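Local structure of putative regulator (Escherichia coli O6, 3HFI) at residues Thr25-Thr30 with Leu58-Asp63; Lys65-Glu70 with Gly149-Lys154; Ser106-Ala111 with Leu134-Phe139; Ala112-Asn117 with Asp128-His133. The protein is probably a transcription regulator whose UTRA domain, the effector-binding part of GntR-type regulators, would sense a small ligand that is not known. One frame throughout, in Å; residues are numbered along the deposited sequence.

Contact 1 (Thr25-Thr30 with Leu58-Asp63); sequences TTEVIT and LRSIGD
With CG anti to the backbone N (chi1 -176°), L58 swings its side chain alongside E27, whose own CG is held between N and the carbonyl carbon (chi1 58°); both point to one face of the sheet, and I29 joins them there. T26 and R59 take the other face. The motif is an antiparallel ladder between strands 26-35 and 51-60, at the outer margin of the UTRA-domain sheet. E27 and L58 form a hydrogen-bonded pair, E27 N to L58 O at 2.9 Å, and the return bond from L58 N to E27 O is equally short. T25 and S60 exchange a second pair of backbone bonds, which continues the ladder to the first modelled residue. L58 suits its buried place: its CB receives I29 CD1 at 3.6 Å, while L68 and F122 pack on I29 from outside the contact. E27 CG lies 4.0 Å from L58 CB, and the chain, bent at chi2, brings OE2 to 3.8 Å from L58 CD2. On the T26 face, R59 runs alongside the threonine and bends at chi3 (-56°), which lays the guanidinium beside the methyl branch that threonine offers. That methyl meets the flat group at its edge and in its plane, T26 CG2 lying nearest R59 NH2 (3.1 Å) and 3.4 Å from R59 NE.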
loop_
_atom_site.group_PDB
_atom_site.type_symbol
_atom_site.label_atom_id
_atom_site.label_comp_id
_atom_site.label_asym_id
_atom_site.label_seq_id
_atom_site.Cartn_x
_atom_site.Cartn_y
_atom_site.Cartn_z
ATOM N N THR A 25 -4.167 -17.174 0.721
ATOM C CA THR A 25 -4.715 -17.653 -0.596
ATOM C C THR A 25 -5.408 -16.555 -1.431
ATOM O O THR A 25 -6.300 -15.844 -0.955
ATOM C CB THR A 25 -5.789 -18.775 -0.414
ATOM O OG1 THR A 25 -5.252 -19.842 0.378
ATOM C CG2 THR A 25 -6.285 -19.341 -1.776
ATOM N N THR A 26 -5.027 -16.468 -2.695
ATOM C CA THR A 26 -5.770 -15.665 -3.644
ATOM C C THR A 26 -6.213 -16.581 -4.790
ATOM O O THR A 26 -5.400 -17.324 -5.347
ATOM C CB THR A 26 -4.964 -14.432 -4.093
ATOM O OG1 THR A 26 -4.670 -14.494 -5.496
ATOM C CG2 THR A 26 -3.686 -14.291 -3.276
ATOM N N GLU A 27 -7.511 -16.552 -5.108
ATOM C CA GLU A 27 -8.083 -17.326 -6.239
ATOM C C GLU A 27 -8.702 -16.415 -7.315
ATOM O O GLU A 27 -9.406 -15.470 -6.981
ATOM C CB GLU A 27 -9.151 -18.283 -5.736
ATOM C CG GLU A 27 -10.280 -17.572 -5.000
ATOM C CD GLU A 27 -10.804 -18.362 -3.815
ATOM O OE1 GLU A 27 -11.404 -19.435 -4.069
ATOM O OE2 GLU A 27 -10.613 -17.908 -2.642
ATOM N N VAL A 28 -8.436 -16.699 -8.591
ATOM C CA VAL A 28 -9.025 -15.936 -9.684
ATOM C C VAL A 28 -10.462 -16.369 -9.828
ATOM O O VAL A 28 -10.731 -17.539 -9.917
ATOM C CB VAL A 28 -8.235 -16.091 -11.013
ATOM C CG1 VAL A 28 -8.965 -15.413 -12.160
ATOM C CG2 VAL A 28 -6.848 -15.422 -10.890
ATOM N N ILE A 29 -11.388 -15.426 -9.744
ATOM C CA ILE A 29 -12.821 -15.699 -9.921
ATOM C C ILE A 29 -13.122 -15.599 -11.414
ATOM O O ILE A 29 -13.781 -16.444 -12.005
ATOM C CB ILE A 29 -13.664 -14.650 -9.152
ATOM C CG1 ILE A 29 -13.522 -14.885 -7.635
ATOM C CG2 ILE A 29 -15.102 -14.726 -9.542
ATOM C CD1 ILE A 29 -13.955 -13.692 -6.745
ATOM N N THR A 30 -12.627 -14.551 -12.036
ATOM C CA THR A 30 -12.938 -14.311 -13.421
ATOM C C THR A 30 -11.929 -13.403 -14.051
ATOM O O THR A 30 -11.216 -12.645 -13.366
ATOM C CB THR A 30 -14.411 -13.785 -13.617
ATOM O OG1 THR A 30 -14.821 -14.091 -14.940
ATOM C CG2 THR A 30 -14.555 -12.329 -13.400
ATOM N N LEU A 58 -10.079 -13.139 -5.343
ATOM C CA LEU A 58 -10.615 -13.165 -3.998
ATOM C C LEU A 58 -9.480 -13.635 -3.124
ATOM O O LEU A 58 -8.908 -14.700 -3.349
ATOM C CB LEU A 58 -11.836 -14.092 -3.883
ATOM C CG LEU A 58 -12.554 -14.129 -2.525
ATOM C CD1 LEU A 58 -13.368 -12.871 -2.281
ATOM C CD2 LEU A 58 -13.449 -15.345 -2.431
ATOM N N ARG A 59 -9.108 -12.805 -2.173
ATOM C CA ARG A 59 -7.982 -13.120 -1.330
ATOM C C ARG A 59 -8.527 -13.531 -0.005
ATOM O O ARG A 59 -9.297 -12.782 0.585
ATOM C CB ARG A 59 -7.103 -11.929 -1.124
ATOM C CG ARG A 59 -6.199 -12.101 0.069
ATOM C CD ARG A 59 -4.975 -11.245 -0.109
ATOM N NE ARG A 59 -4.358 -11.607 -1.380
ATOM C CZ ARG A 59 -3.587 -10.805 -2.102
ATOM N NH1 ARG A 59 -3.313 -9.564 -1.695
ATOM N NH2 ARG A 59 -3.086 -11.244 -3.249
ATOM N N SER A 60 -8.143 -14.721 0.452
ATOM C CA SER A 60 -8.511 -15.179 1.787
ATOM C C SER A 60 -7.270 -15.383 2.670
ATOM O O SER A 60 -6.194 -15.831 2.229
ATOM C CB SER A 60 -9.418 -16.417 1.729
ATOM O OG SER A 60 -8.946 -17.372 0.807
ATOM N N ILE A 61 -7.447 -15.011 3.929
ATOM C CA ILE A 61 -6.367 -14.976 4.911
ATOM C C ILE A 61 -6.694 -15.992 6.004
ATOM O O ILE A 61 -7.557 -15.755 6.859
ATOM C CB ILE A 61 -6.118 -13.507 5.432
ATOM C CG1 ILE A 61 -5.382 -12.706 4.324
ATOM C CG2 ILE A 61 -5.328 -13.499 6.746
ATOM C CD1 ILE A 61 -5.728 -11.203 4.230
ATOM N N GLY A 62 -6.042 -17.153 5.903
ATOM C CA GLY A 62 -6.230 -18.248 6.863
ATOM C C GLY A 62 -7.521 -19.028 6.672
ATOM O O GLY A 62 -8.018 -19.667 7.619
ATOM N N ASP A 63 -8.044 -18.997 5.446
ATOM C CA ASP A 63 -9.345 -19.592 5.104
ATOM C C ASP A 63 -10.540 -18.726 5.592
ATOM O O ASP A 63 -11.669 -19.222 5.755
ATOM C CB ASP A 63 -9.454 -21.052 5.613
ATOM C CG ASP A 63 -10.215 -21.966 4.644
ATOM O OD1 ASP A 63 -9.966 -21.875 3.421
ATOM O OD2 ASP A 63 -11.048 -22.777 5.111
#

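Contact 2 (Lys65-Glu70 with Gly149-Lys154); sequences KAMLIE and GNVWLK
L68 with W152 and E70 with N150 are the hydrogen-bonded pairs of an antiparallel ladder in the middle of the UTRA-domain sheet, joining strands 65-73 and 144-153; W152 N reaches L68 O at 2.8 Å. A classic beta bulge, in which A66 and M67 both face R59, interrupts the regular pattern on the far flank of strand 65-73. Packing contacts divide between the faces. I69 and V151 stand side by side, CG2 to CG2 at 4.2 Å, and G161 of the second subunit packs on both. On the opposite face L68 CD2 meets W152 CD1 at 4.1 Å; the branched leucine and the flat indole suit this face, where R119 and L123 of helix 117-123 pack on both. K154 lays its aliphatic CD 3.2 Å from K65 O. Among polar contacts, K154 NZ is hydrogen-bonded to L123 O, and water 1 joins E70 O to N150 ND2. The buried carboxylate of E70 is gripped by Y54 at OE2 and by R119 at OE1, partners that would probably favour its charged form. W152 adds a bent bond, aided by an extended E70 chain (chi2 -178°): NE1 donates to E70 OE1 at 3.0 Å, on the anti side, 23° out of the carboxylate plane and 20° from the indole plane.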
loop_
_atom_site.group_PDB
_atom_site.type_symbol
_atom_site.label_atom_id
_atom_site.label_comp_id
_atom_site.label_asym_id
_atom_site.label_seq_id
_atom_site.Cartn_x
_atom_site.Cartn_y
_atom_site.Cartn_z
ATOM N N LYS A 65 -12.219 -15.084 4.076
ATOM C CA LYS A 65 -12.143 -14.174 2.919
ATOM C C LYS A 65 -11.827 -12.754 3.388
ATOM O O LYS A 65 -12.630 -12.138 4.098
ATOM C CB LYS A 65 -13.454 -14.171 2.125
ATOM C CG LYS A 65 -13.819 -15.515 1.497
ATOM C CD LYS A 65 -15.318 -15.610 1.163
ATOM C CE LYS A 65 -15.865 -17.047 1.352
ATOM N NZ LYS A 65 -15.695 -17.854 0.092
ATOM N N ALA A 66 -10.646 -12.267 2.996
ATOM C CA ALA A 66 -10.148 -10.938 3.363
ATOM C C ALA A 66 -10.678 -9.862 2.406
ATOM O O ALA A 66 -11.376 -8.947 2.840
ATOM C CB ALA A 66 -8.608 -10.913 3.377
ATOM N N MET A 67 -10.372 -9.978 1.114
ATOM C CA MET A 67 -10.694 -8.913 0.211
ATOM C C MET A 67 -10.974 -9.393 -1.200
ATOM O O MET A 67 -10.514 -10.459 -1.614
ATOM C CB MET A 67 -9.538 -7.920 0.175
ATOM C CG MET A 67 -8.230 -8.510 -0.274
ATOM S SD MET A 67 -6.775 -7.460 0.122
ATOM C CE MET A 67 -6.367 -8.137 1.716
ATOM N N LEU A 68 -11.732 -8.576 -1.923
ATOM C CA LEU A 68 -12.030 -8.774 -3.341
ATOM C C LEU A 68 -11.252 -7.726 -4.134
ATOM O O LEU A 68 -11.326 -6.544 -3.840
ATOM C CB LEU A 68 -13.543 -8.678 -3.555
ATOM C CG LEU A 68 -14.096 -8.867 -4.961
ATOM C CD1 LEU A 68 -13.963 -10.312 -5.451
ATOM C CD2 LEU A 68 -15.539 -8.439 -4.842
ATOM N N ILE A 69 -10.466 -8.181 -5.108
ATOM C CA ILE A 69 -9.593 -7.340 -5.887
ATOM C C ILE A 69 -10.010 -7.412 -7.338
ATOM O O ILE A 69 -10.141 -8.516 -7.890
ATOM C CB ILE A 69 -8.127 -7.788 -5.775
ATOM C CG1 ILE A 69 -7.752 -8.001 -4.288
ATOM C CG2 ILE A 69 -7.219 -6.755 -6.502
ATOM C CD1 ILE A 69 -6.341 -8.528 -4.057
ATOM N N GLU A 70 -10.205 -6.249 -7.954
ATOM C CA GLU A 70 -10.459 -6.124 -9.403
ATOM C C GLU A 70 -9.316 -5.351 -10.011
ATOM O O GLU A 70 -9.160 -4.147 -9.747
ATOM C CB GLU A 70 -11.746 -5.365 -9.598
ATOM C CG GLU A 70 -12.872 -6.084 -9.012
ATOM C CD GLU A 70 -14.147 -5.350 -9.265
ATOM O OE1 GLU A 70 -14.476 -4.443 -8.453
ATOM O OE2 GLU A 70 -14.826 -5.714 -10.260
ATOM N N GLY A 149 -6.324 -0.870 -9.831
ATOM C CA GLY A 149 -7.047 -1.825 -9.017
ATOM C C GLY A 149 -8.080 -1.180 -8.131
ATOM O O GLY A 149 -7.890 -0.062 -7.631
ATOM N N ASN A 150 -9.177 -1.892 -7.952
ATOM C CA ASN A 150 -10.219 -1.553 -7.009
ATOM C C ASN A 150 -10.287 -2.673 -6.004
ATOM O O ASN A 150 -10.433 -3.842 -6.406
ATOM C CB ASN A 150 -11.561 -1.488 -7.705
ATOM C CG ASN A 150 -11.782 -0.173 -8.396
ATOM O OD1 ASN A 150 -12.443 0.685 -7.861
ATOM N ND2 ASN A 150 -11.210 0.006 -9.575
ATOM N N VAL A 151 -10.192 -2.337 -4.715
ATOM C CA VAL A 151 -10.106 -3.350 -3.664
ATOM C C VAL A 151 -11.241 -3.130 -2.683
ATOM O O VAL A 151 -11.493 -2.001 -2.280
ATOM C CB VAL A 151 -8.761 -3.299 -2.942
ATOM C CG1 VAL A 151 -8.686 -4.351 -1.899
ATOM C CG2 VAL A 151 -7.621 -3.493 -3.942
ATOM N N TRP A 152 -11.887 -4.223 -2.289
ATOM C CA TRP A 152 -13.024 -4.204 -1.392
ATOM C C TRP A 152 -12.606 -4.962 -0.163
ATOM O O TRP A 152 -12.420 -6.181 -0.220
ATOM C CB TRP A 152 -14.204 -4.872 -2.050
ATOM C CG TRP A 152 -14.435 -4.290 -3.363
ATOM C CD1 TRP A 152 -13.869 -4.665 -4.567
ATOM C CD2 TRP A 152 -15.243 -3.177 -3.625
ATOM N NE1 TRP A 152 -14.289 -3.835 -5.569
ATOM C CE2 TRP A 152 -15.147 -2.911 -5.024
ATOM C CE3 TRP A 152 -16.043 -2.363 -2.826
ATOM C CZ2 TRP A 152 -15.836 -1.863 -5.626
ATOM C CZ3 TRP A 152 -16.732 -1.340 -3.416
ATOM C CH2 TRP A 152 -16.637 -1.099 -4.812
ATOM N N LEU A 153 -12.444 -4.227 0.932
ATOM C CA LEU A 153 -11.686 -4.720 2.060
ATOM C C LEU A 153 -12.827 -4.724 3.008
ATOM O O LEU A 153 -13.468 -3.717 3.091
ATOM C CB LEU A 153 -10.998 -3.614 2.841
ATOM C CG LEU A 153 -9.505 -3.453 2.591
ATOM C CD1 LEU A 153 -9.263 -2.817 1.259
ATOM C CD2 LEU A 153 -8.939 -2.582 3.715
ATOM N N LYS A 154 -13.129 -5.803 3.709
ATOM C CA LYS A 154 -14.334 -5.753 4.578
ATOM C C LYS A 154 -13.871 -5.534 6.020
ATOM O O LYS A 154 -14.687 -5.472 6.935
ATOM C CB LYS A 154 -14.194 -7.270 4.264
ATOM C CG LYS A 154 -14.868 -8.247 5.208
ATOM C CD LYS A 154 -14.522 -9.678 4.776
ATOM C CE LYS A 154 -14.942 -10.735 5.812
ATOM N NZ LYS A 154 -16.114 -11.579 5.391
HETATM O O HOH W 1 -9.761 -1.870 -11.330
#

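Contact 3 (Ser106-Ala111 with Leu134-Phe139); sequences SESRYA and LEQLVF
Q136 lies close to S106 and S108 on the buried face of this strand pair, its NE2 3.5 Å from S106 OG and also 3.5 Å from S108 OG. The glutamine stretches out fully, CG anti to the backbone N (chi1 -178°) and the chain straight beyond it, which carries the amide past the small serines. At these distances the hydroxyls only flank it; its bonds are made to the second subunit, NE2 to Y159 O and OE1 to G161 N. A long amide side chain suits the place because it offers both a donor and an acceptor to a neighbouring backbone.

The backbones form an antiparallel ladder of strands 105-114 and 130-139, with E107-L137 and R109-E135 as hydrogen-bonded pairs; E107 N to L137 O, for example, measures 2.9 Å. Strand 105-114 ends the sheet within this chain, but S106 to R109 pair with an antiparallel strand of the second subunit, so the sheet runs on through the dimer.

The opposite face is looser around R109 and E107, although L137 and F139 there are buried. R109, exposed and extended, runs alongside E135, yet the salt bridge is long, NH1 to OE1 at 3.7 Å, with guanidinium and carboxylate planes 68° apart. E135 OE2 is hydrogen-bonded with Y39 OH. Farther along, the partly exposed E107 passes obliquely by F139, the carboxylate and ring planes 71° apart. E107 OE1 comes to the edge of that ring, 4.0 Å from F139 CZ.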
loop_
_atom_site.group_PDB
_atom_site.type_symbol
_atom_site.label_atom_id
_atom_site.label_comp_id
_atom_site.label_asym_id
_atom_site.label_seq_id
_atom_site.Cartn_x
_atom_site.Cartn_y
_atom_site.Cartn_z
ATOM N N SER A 106 3.173 3.640 -6.531
ATOM C CA SER A 106 1.829 3.244 -6.156
ATOM C C SER A 106 1.141 4.495 -5.622
ATOM O O SER A 106 1.760 5.222 -4.842
ATOM C CB SER A 106 1.940 2.386 -4.889
ATOM O OG SER A 106 1.205 1.342 -5.159
ATOM N N GLU A 107 -0.159 4.655 -5.890
ATOM C CA GLU A 107 -0.944 5.670 -5.230
ATOM C C GLU A 107 -2.226 4.955 -4.836
ATOM O O GLU A 107 -2.773 4.241 -5.644
ATOM C CB GLU A 107 -1.347 6.764 -6.226
ATOM C CG GLU A 107 -0.235 7.638 -6.685
ATOM C CD GLU A 107 -0.649 8.632 -7.801
ATOM O OE1 GLU A 107 -1.689 8.466 -8.490
ATOM O OE2 GLU A 107 0.129 9.573 -8.016
ATOM N N SER A 108 -2.761 5.222 -3.654
ATOM C CA SER A 108 -4.034 4.690 -3.303
ATOM C C SER A 108 -4.910 5.790 -2.773
ATOM O O SER A 108 -4.439 6.722 -2.141
ATOM C CB SER A 108 -3.859 3.648 -2.197
ATOM O OG SER A 108 -2.936 2.657 -2.549
ATOM N N ARG A 109 -6.208 5.569 -2.891
ATOM C CA ARG A 109 -7.230 6.483 -2.427
ATOM C C ARG A 109 -8.257 5.650 -1.729
ATOM O O ARG A 109 -8.646 4.626 -2.251
ATOM C CB ARG A 109 -7.826 7.149 -3.633
ATOM C CG ARG A 109 -8.805 8.226 -3.340
ATOM C CD ARG A 109 -9.104 8.835 -4.702
ATOM N NE ARG A 109 -10.139 9.864 -4.700
ATOM C CZ ARG A 109 -10.725 10.331 -5.817
ATOM N NH1 ARG A 109 -10.373 9.840 -7.028
ATOM N NH2 ARG A 109 -11.681 11.286 -5.731
ATOM N N TYR A 110 -8.581 6.003 -0.509
ATOM C CA TYR A 110 -9.411 5.182 0.323
ATOM C C TYR A 110 -10.793 5.855 0.517
ATOM O O TYR A 110 -10.863 7.047 0.795
ATOM C CB TYR A 110 -8.752 4.967 1.696
ATOM C CG TYR A 110 -7.330 4.435 1.654
ATOM C CD1 TYR A 110 -7.055 3.067 1.727
ATOM C CD2 TYR A 110 -6.254 5.301 1.535
ATOM C CE1 TYR A 110 -5.715 2.583 1.675
ATOM C CE2 TYR A 110 -4.924 4.831 1.511
ATOM C CZ TYR A 110 -4.662 3.478 1.552
ATOM O OH TYR A 110 -3.351 3.056 1.509
ATOM N N ALA A 111 -11.856 5.069 0.455
ATOM C CA ALA A 111 -13.238 5.587 0.528
ATOM C C ALA A 111 -14.167 4.552 1.178
ATOM O O ALA A 111 -13.947 3.360 1.047
ATOM C CB ALA A 111 -13.734 5.927 -0.882
ATOM N N LEU A 134 -10.704 0.790 -1.779
ATOM C CA LEU A 134 -9.449 1.374 -2.201
ATOM C C LEU A 134 -9.372 1.388 -3.711
ATOM O O LEU A 134 -9.747 0.398 -4.361
ATOM C CB LEU A 134 -8.381 0.499 -1.639
ATOM C CG LEU A 134 -6.943 0.797 -1.822
ATOM C CD1 LEU A 134 -6.524 0.926 -0.378
ATOM C CD2 LEU A 134 -6.231 -0.366 -2.492
ATOM N N GLU A 135 -8.959 2.521 -4.293
ATOM C CA GLU A 135 -8.497 2.535 -5.698
ATOM C C GLU A 135 -7.001 2.682 -5.648
ATOM O O GLU A 135 -6.513 3.575 -4.990
ATOM C CB GLU A 135 -9.002 3.736 -6.489
ATOM C CG GLU A 135 -10.451 3.799 -6.764
ATOM C CD GLU A 135 -10.811 5.076 -7.552
ATOM O OE1 GLU A 135 -10.214 6.137 -7.318
ATOM O OE2 GLU A 135 -11.660 5.039 -8.411
ATOM N N GLN A 136 -6.278 1.879 -6.406
ATOM C CA GLN A 136 -4.847 1.923 -6.398
ATOM C C GLN A 136 -4.321 1.944 -7.808
ATOM O O GLN A 136 -4.714 1.116 -8.644
ATOM C CB GLN A 136 -4.318 0.673 -5.730
ATOM C CG GLN A 136 -2.783 0.683 -5.633
ATOM C CD GLN A 136 -2.245 -0.537 -4.994
ATOM O OE1 GLN A 136 -2.410 -1.670 -5.530
ATOM N NE2 GLN A 136 -1.598 -0.354 -3.809
ATOM N N LEU A 137 -3.424 2.863 -8.077
ATOM C CA LEU A 137 -2.804 2.982 -9.379
ATOM C C LEU A 137 -1.350 2.583 -9.167
ATOM O O LEU A 137 -0.709 3.117 -8.314
ATOM C CB LEU A 137 -2.944 4.425 -9.902
ATOM C CG LEU A 137 -2.605 4.713 -11.362
ATOM C CD1 LEU A 137 -3.307 3.774 -12.325
ATOM C CD2 LEU A 137 -2.886 6.170 -11.743
ATOM N N VAL A 138 -0.859 1.673 -9.997
ATOM C CA VAL A 138 0.481 1.083 -9.925
ATOM C C VAL A 138 1.252 1.452 -11.191
ATOM O O VAL A 138 0.702 1.370 -12.285
ATOM C CB VAL A 138 0.379 -0.460 -9.742
ATOM C CG1 VAL A 138 1.782 -1.109 -9.693
ATOM C CG2 VAL A 138 -0.418 -0.786 -8.427
ATOM N N PHE A 139 2.511 1.905 -11.026
ATOM C CA PHE A 139 3.308 2.521 -12.083
ATOM C C PHE A 139 4.637 1.807 -12.200
ATOM O O PHE A 139 5.250 1.434 -11.182
ATOM C CB PHE A 139 3.690 3.945 -11.748
ATOM C CG PHE A 139 2.551 4.920 -11.643
ATOM C CD1 PHE A 139 2.384 5.903 -12.592
ATOM C CD2 PHE A 139 1.738 4.931 -10.530
ATOM C CE1 PHE A 139 1.376 6.871 -12.449
ATOM C CE2 PHE A 139 0.723 5.875 -10.355
ATOM C CZ PHE A 139 0.546 6.862 -11.329
#

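Contact 4 (Ala112-Asn117 with Asp128-His133); sequences ARLIGN and DAPVLH
R113 and V131 pair their backbones in an antiparallel bridge, V131 N to R113 O at 2.7 Å, while the strands 112-114 and 130-133 splay to 135° as the ladder nears its end. One further bond, I115 N to A129 O at 2.8 Å, follows the last strand pair of L114 and P130. P130 fits here because that pair is a non-hydrogen-bonded one, where its nitrogen is not called on to donate to the L114 strand, and L114 lays CD1 3.4 Å from its CB. I115 is buried, its CB 3.9 Å from V131 CG1, and W152 of the neighbouring strand packs against both. On the same face as V131, R113 and H133 run side by side, R113 CG 3.3 Å from H133 CB. The arginine folds back through chi2 (-86°) and chi3, which lifts NH1 3.7 Å above the imidazole plane, offset toward the rim, with the two planes 69° apart. W152 also meets the H133 ring. G116 then takes the N-cap position before helix 117-123, with a positive phi that glycine tolerates. The chemistry thus changes along the ladder: I115 and V131 bury aliphatic surface just before the helix, whereas an exposed arginine sets one NH1 over the rim of a buried imidazole, and its charge might disfavour protonation of H133.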
loop_
_atom_site.group_PDB
_atom_site.type_symbol
_atom_site.label_atom_id
_atom_site.label_comp_id
_atom_site.label_asym_id
_atom_site.label_seq_id
_atom_site.Cartn_x
_atom_site.Cartn_y
_atom_site.Cartn_z
ATOM N N ALA A 112 -15.214 5.010 1.856
ATOM C CA ALA A 112 -16.285 4.111 2.365
ATOM C C ALA A 112 -17.256 3.824 1.255
ATOM O O ALA A 112 -17.684 4.738 0.568
ATOM C CB ALA A 112 -17.024 4.736 3.525
ATOM N N ARG A 113 -17.580 2.557 1.049
ATOM C CA ARG A 113 -18.680 2.188 0.144
ATOM C C ARG A 113 -19.656 1.188 0.805
ATOM O O ARG A 113 -19.375 0.621 1.862
ATOM C CB ARG A 113 -18.129 1.613 -1.153
ATOM C CG ARG A 113 -17.102 2.535 -1.876
ATOM C CD ARG A 113 -17.772 3.538 -2.772
ATOM N NE ARG A 113 -18.614 2.861 -3.765
ATOM C CZ ARG A 113 -18.239 2.511 -5.004
ATOM N NH1 ARG A 113 -17.008 2.780 -5.466
ATOM N NH2 ARG A 113 -19.117 1.896 -5.797
ATOM N N LEU A 114 -20.817 0.990 0.190
ATOM C CA LEU A 114 -21.757 -0.060 0.637
ATOM C C LEU A 114 -21.711 -1.204 -0.402
ATOM O O LEU A 114 -22.363 -1.115 -1.446
ATOM C CB LEU A 114 -23.162 0.524 0.841
ATOM C CG LEU A 114 -23.318 1.512 2.025
ATOM C CD1 LEU A 114 -22.997 0.863 3.360
ATOM C CD2 LEU A 114 -22.467 2.773 1.881
ATOM N N ILE A 115 -20.945 -2.260 -0.079
ATOM C CA ILE A 115 -20.381 -3.276 -1.028
ATOM C C ILE A 115 -21.097 -3.547 -2.367
ATOM O O ILE A 115 -20.490 -3.435 -3.449
ATOM C CB ILE A 115 -20.133 -4.648 -0.262
ATOM C CG1 ILE A 115 -19.471 -5.700 -1.171
ATOM C CG2 ILE A 115 -21.436 -5.174 0.455
ATOM C CD1 ILE A 115 -17.982 -5.445 -1.465
ATOM N N GLY A 116 -22.381 -3.919 -2.276
ATOM C CA GLY A 116 -23.175 -4.377 -3.429
ATOM C C GLY A 116 -23.564 -5.844 -3.284
ATOM O O GLY A 116 -23.018 -6.560 -2.429
ATOM N N ASN A 117 -24.514 -6.292 -4.111
ATOM C CA ASN A 117 -25.107 -7.618 -3.957
ATOM C C ASN A 117 -24.140 -8.681 -4.399
ATOM O O ASN A 117 -23.875 -9.620 -3.660
ATOM C CB ASN A 117 -26.396 -7.734 -4.756
ATOM C CG ASN A 117 -27.004 -9.122 -4.693
ATOM O OD1 ASN A 117 -27.095 -9.737 -3.631
ATOM N ND2 ASN A 117 -27.449 -9.616 -5.847
ATOM N N ASP A 128 -25.265 -4.104 0.923
ATOM C CA ASP A 128 -25.513 -2.844 1.611
ATOM C C ASP A 128 -24.719 -2.650 2.912
ATOM O O ASP A 128 -24.791 -1.606 3.541
ATOM C CB ASP A 128 -27.012 -2.600 1.822
ATOM C CG ASP A 128 -27.537 -1.437 0.990
ATOM O OD1 ASP A 128 -27.810 -0.359 1.553
ATOM O OD2 ASP A 128 -27.679 -1.599 -0.235
ATOM N N ALA A 129 -23.926 -3.637 3.290
ATOM C CA ALA A 129 -22.914 -3.418 4.310
ATOM C C ALA A 129 -21.877 -2.401 3.810
ATOM O O ALA A 129 -21.595 -2.333 2.625
ATOM C CB ALA A 129 -22.236 -4.717 4.640
ATOM N N PRO A 130 -21.316 -1.607 4.713
ATOM C CA PRO A 130 -20.214 -0.713 4.349
ATOM C C PRO A 130 -18.845 -1.427 4.385
ATOM O O PRO A 130 -18.531 -2.159 5.342
ATOM C CB PRO A 130 -20.279 0.391 5.424
ATOM C CG PRO A 130 -20.915 -0.259 6.599
ATOM C CD PRO A 130 -21.922 -1.216 6.006
ATOM N N VAL A 131 -18.042 -1.209 3.353
ATOM C CA VAL A 131 -16.711 -1.780 3.301
ATOM C C VAL A 131 -15.723 -0.667 3.006
ATOM O O VAL A 131 -16.117 0.417 2.554
ATOM C CB VAL A 131 -16.643 -2.867 2.242
ATOM C CG1 VAL A 131 -17.586 -3.976 2.613
ATOM C CG2 VAL A 131 -16.999 -2.305 0.879
ATOM N N LEU A 132 -14.443 -0.921 3.277
ATOM C CA LEU A 132 -13.411 -0.002 2.842
ATOM C C LEU A 132 -13.147 -0.274 1.373
ATOM O O LEU A 132 -12.888 -1.408 0.945
ATOM C CB LEU A 132 -12.121 -0.122 3.666
ATOM C CG LEU A 132 -11.002 0.833 3.186
ATOM C CD1 LEU A 132 -11.233 2.272 3.733
ATOM C CD2 LEU A 132 -9.628 0.328 3.597
ATOM N N HIS A 133 -13.225 0.786 0.591
ATOM C CA HIS A 133 -12.914 0.693 -0.813
ATOM C C HIS A 133 -11.593 1.437 -1.061
ATOM O O HIS A 133 -11.411 2.565 -0.620
ATOM C CB HIS A 133 -14.022 1.296 -1.643
ATOM C CG HIS A 133 -13.700 1.386 -3.090
ATOM N ND1 HIS A 133 -13.537 0.264 -3.883
ATOM C CD2 HIS A 133 -13.579 2.445 -3.914
ATOM C CE1 HIS A 133 -13.277 0.631 -5.119
ATOM N NE2 HIS A 133 -13.307 1.947 -5.173
#

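How the contacts relate
All four contacts are strand pairs of one antiparallel sheet, whose strands run in the order 26-35, 51-60, 65-73, 144-153, 130-139 and 105-114. Contact 1 lies at one margin and comes first along the chain. Contact 2 joins the two halves across the middle, its centre 10 Å from that of contact 1, and the loop it spans contains contacts 3 and 4. These two share strands 105-114 and 130-139, with centres 17 Å apart; contact 4 is the inner one, bracketing helix 117-123. Contacts 1 and 3 do not touch, their nearest atoms about 9 Å apart. Contacts 2 and 3 both reach the second subunit, so the sheet's middle and one margin take part in dimer formation.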